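Local coordinates for protein putative pterin-4-alpha-carbinolamine dehydratase (Brucella melitensis, PDB 3JST) that probably catalyses the dehydration of 4a-hydroxytetrahydrobiopterin to 6,7-dihydrobiopterin, releasing water, at residues E10-E13 with A14-A17; L84-K87 with M88-M92. All coordinates share one frame; numbering follows the deposited sequence.

Contact 1: E10-E13 with A14-A17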
# COMPACT_ATOMS: atom_id res chain seq x y z
N GLU A 10 1.52 15.70 -6.20
CA GLU A 10 0.96 15.36 -4.89
C GLU A 10 1.33 13.93 -4.48
O GLU A 10 1.65 13.67 -3.32
CB GLU A 10 -0.57 15.51 -4.89
CG GLU A 10 -1.05 16.96 -4.92
CD GLU A 10 -2.54 17.09 -5.20
OE1 GLU A 10 -3.16 16.14 -5.72
OE2 GLU A 10 -3.11 18.16 -4.91
N MET A 11 1.28 13.02 -5.44
CA MET A 11 1.67 11.64 -5.20
C MET A 11 3.16 11.58 -4.81
O MET A 11 3.51 10.95 -3.83
CB MET A 11 1.40 10.80 -6.44
CG MET A 11 1.55 9.32 -6.24
SD MET A 11 1.57 8.42 -7.80
CE MET A 11 0.19 9.17 -8.67
N ASN A 12 4.01 12.24 -5.58
CA ASN A 12 5.45 12.30 -5.28
C ASN A 12 5.71 12.86 -3.89
O ASN A 12 6.54 12.34 -3.14
CB ASN A 12 6.20 13.14 -6.32
CG ASN A 12 6.24 12.47 -7.68
OD1 ASN A 12 6.08 11.26 -7.79
ND2 ASN A 12 6.46 13.26 -8.72
N GLU A 13 4.99 13.93 -3.54
CA GLU A 13 5.12 14.53 -2.22
C GLU A 13 4.69 13.55 -1.13
O GLU A 13 5.38 13.40 -0.13
CB GLU A 13 4.31 15.82 -2.13
CG GLU A 13 4.53 16.63 -0.85
CD GLU A 13 5.97 17.08 -0.68
OE1 GLU A 13 6.69 17.22 -1.70
OE2 GLU A 13 6.39 17.31 0.48
N ALA A 14 3.55 12.89 -1.34
CA ALA A 14 3.02 11.94 -0.35
C ALA A 14 3.96 10.76 -0.13
O ALA A 14 4.06 10.26 0.98
CB ALA A 14 1.64 11.44 -0.77
N LEU A 15 4.64 10.33 -1.19
CA LEU A 15 5.55 9.19 -1.10
C LEU A 15 6.75 9.46 -0.19
O LEU A 15 7.33 8.52 0.37
CB LEU A 15 6.03 8.77 -2.49
CG LEU A 15 4.98 8.05 -3.33
CD1 LEU A 15 5.37 8.06 -4.81
CD2 LEU A 15 4.77 6.62 -2.84
N ARG A 16 7.12 10.72 -0.02
CA ARG A 16 8.28 11.08 0.79
C ARG A 16 8.15 10.56 2.23
O ARG A 16 9.13 10.09 2.81
CB ARG A 16 8.52 12.59 0.77
CG ARG A 16 8.97 13.10 -0.58
CD ARG A 16 9.14 14.62 -0.61
NE ARG A 16 10.36 15.07 0.05
CZ ARG A 16 11.58 15.02 -0.48
NH1 ARG A 16 11.79 14.52 -1.70
NH2 ARG A 16 12.62 15.48 0.22
N ALA A 17 6.93 10.61 2.77
CA ALA A 17 6.67 10.15 4.13
C ALA A 17 6.44 8.63 4.21
O ALA A 17 6.29 8.09 5.31
CB ALA A 17 5.47 10.91 4.72
O HOH W 1 5.22 13.19 2.45
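Met11 and Leu15, one helical turn apart, meet most closely where Leu15 CG sits 3.3 Å from Met11 O. The CD1 branch of Leu15 touches the Met11 side chain more loosely, 4.3 Å from Met11 CG. CG of Leu15 stands beside its own backbone N (chi1 -74°), which tips the isobutyl group back over the preceding turn. The same carbonyl takes the backbone N-H of Leu15 almost end-on, and Met11 O thus has both the amide and CG of Leu15 beside it. Ala14 packs similarly, its CB 3.4 Å from Glu10 O, the acceptor of its own N-H. These residues make up most of helix 8-16 and the residue after it, the N-terminal helix of the pterin-4a-carbinolamine dehydratase fold. Its apolar stripe lies against the sheet, where Met11 and Leu15 both touch Ile30 of strand 30-35 and Leu15 also meets Trp21. Toward solvent the packing thins out. Glu13 and Arg16 approach at a slant with their carboxylate and guanidinium planes only 20° apart, yet Glu13 OE2 and Arg16 NE, 4.6 Å from each other, are too far apart to count as a salt bridge; the touch is made by Glu13 OE1 and the Arg16 methylene CD at 3.7 Å. The Glu13 chain bends at chi2 (61°) toward that methylene. Arg16 N reaches back three residues to Glu13 O at 3.2 Å, approaching from above the carbonyl plane. A water donates to Glu13 O and weakly accepts from Ala17 N, linking the two.

Contact 2: L84-K87 with M88-M92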
# COMPACT_ATOMS: atom_id res chain seq x y z
N LEU A 84 -6.91 7.04 0.64
CA LEU A 84 -7.08 5.64 1.08
C LEU A 84 -5.81 4.80 0.85
O LEU A 84 -5.44 3.98 1.69
CB LEU A 84 -8.25 5.00 0.34
CG LEU A 84 -9.65 5.54 0.63
CD1 LEU A 84 -10.68 4.92 -0.32
CD2 LEU A 84 -10.03 5.29 2.08
N ASP A 85 -5.16 5.01 -0.28
CA ASP A 85 -3.91 4.31 -0.60
C ASP A 85 -2.79 4.78 0.31
O ASP A 85 -1.97 3.98 0.78
CB ASP A 85 -3.54 4.54 -2.06
CG ASP A 85 -4.62 4.08 -3.00
OD1 ASP A 85 -4.94 2.87 -2.95
OD2 ASP A 85 -5.15 4.91 -3.76
N ILE A 86 -2.77 6.09 0.58
CA ILE A 86 -1.80 6.66 1.51
C ILE A 86 -2.00 6.10 2.92
O ILE A 86 -1.04 5.75 3.59
CB ILE A 86 -1.88 8.21 1.55
CG1 ILE A 86 -1.73 8.82 0.14
CG2 ILE A 86 -0.82 8.77 2.49
CD1 ILE A 86 -0.57 8.27 -0.69
N LYS A 87 -3.25 6.02 3.36
CA LYS A 87 -3.56 5.46 4.68
C LYS A 87 -3.12 4.00 4.80
O LYS A 87 -2.55 3.59 5.81
CB LYS A 87 -5.06 5.57 4.98
CG LYS A 87 -5.52 6.98 5.27
CD LYS A 87 -7.02 7.07 5.49
CE LYS A 87 -7.40 6.72 6.91
NZ LYS A 87 -8.87 6.86 7.15
N MET A 88 -3.37 3.22 3.75
CA MET A 88 -3.01 1.81 3.73
C MET A 88 -1.50 1.63 3.74
O MET A 88 -0.98 0.82 4.50
CB MET A 88 -3.64 1.10 2.53
CG MET A 88 -3.27 -0.37 2.39
SD MET A 88 -3.71 -1.37 3.82
CE MET A 88 -5.46 -1.66 3.49
N ALA A 89 -0.79 2.38 2.90
CA ALA A 89 0.67 2.32 2.86
C ALA A 89 1.27 2.70 4.22
O ALA A 89 2.19 2.04 4.71
CB ALA A 89 1.22 3.23 1.77
N ARG A 90 0.72 3.75 4.83
CA ARG A 90 1.13 4.19 6.16
C ARG A 90 0.95 3.08 7.19
O ARG A 90 1.86 2.80 7.96
CB ARG A 90 0.34 5.43 6.57
CG ARG A 90 0.63 5.96 7.97
CD ARG A 90 -0.22 7.18 8.33
NE ARG A 90 -0.13 8.23 7.33
CZ ARG A 90 -1.16 8.83 6.72
NH1 ARG A 90 -2.42 8.50 7.00
NH2 ARG A 90 -0.92 9.78 5.83
N LYS A 91 -0.23 2.44 7.19
CA LYS A 91 -0.54 1.38 8.15
C LYS A 91 0.35 0.16 7.94
O LYS A 91 0.85 -0.42 8.91
CB LYS A 91 -2.01 0.95 8.05
CG LYS A 91 -2.45 -0.06 9.12
CD LYS A 91 -2.51 0.58 10.52
CE LYS A 91 -3.24 -0.33 11.49
NZ LYS A 91 -3.37 0.26 12.85
N MET A 92 0.53 -0.22 6.68
CA MET A 92 1.43 -1.32 6.32
C MET A 92 2.85 -1.07 6.81
O MET A 92 3.49 -1.97 7.35
CB MET A 92 1.43 -1.55 4.81
CG MET A 92 0.21 -2.30 4.32
SD MET A 92 0.19 -2.55 2.54
CE MET A 92 -1.18 -3.69 2.41
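The guanidinium of Arg90 has Ile86 O over one face, while Lys87 CG approaches it obliquely, 3.9 Å from Arg90 NH1. The other terminal nitrogen, Arg90 NH2, lies 3.5 Å from the methyl CG2 of Ile86. The second flat group, the buried carboxylate of Asp85, is held from outside: OD1 by His58 NE2, OD2 by Thr75 OG1 and Thr82 N. A bend at chi3 (-53°) folds the otherwise extended Arg90 chain back along the helix, setting its guanidinium across the previous turn. The contacts of that group here are with carbon and with a carbonyl oxygen over its face; a long, weak ion pair joins NH1 to Glu83. Lys87 NZ is 6.7 Å from Arg90 NH1, and the Lys87 side chain touches Tyr52 and Leu56 of helix 39-56. Ile86 O accepts the N-H of Arg90 at 2.9 Å and also has Arg90 CB at 3.3 Å. Ala89 N bonds to Asp85 O nearly straight, at 167°, and Ala89 CB lies 3.4 Å from the same oxygen. Asp85, Met88 and Ala89 all touch Leu73 of strand 68-73. With four successive i to i+4 backbone bonds, this is regular alpha-helix with one flank polar and the other apolar: the amphipathic C-terminal helix 83-96, laid on the antiparallel sheet beside helix 39-56 in the alpha/beta fold of the pterin-4a-carbinolamine dehydratases.

How the contacts relate
Both contacts are turns of single helices, but contact 1 lies at the surface, its centre about 13 Å from that of the chain, whereas the centre of contact 2 is only about 5 Å from it. They touch where Ala14 CB of helix 8-16 meets Ile86 CD1 of helix 83-96 at 3.9 Å, and Ile30 of strand 30-35 serves both, through Met11 and Leu15 in one and Ala89 in the other. Contact 1 includes an i to i+3 bond and a bridging water; contact 2 lies in the first part of helix 83-96, and its backbone bonding is regular. Opposite charges approach loosely in the first, whereas the second buries a carboxylate gripped by outside partners.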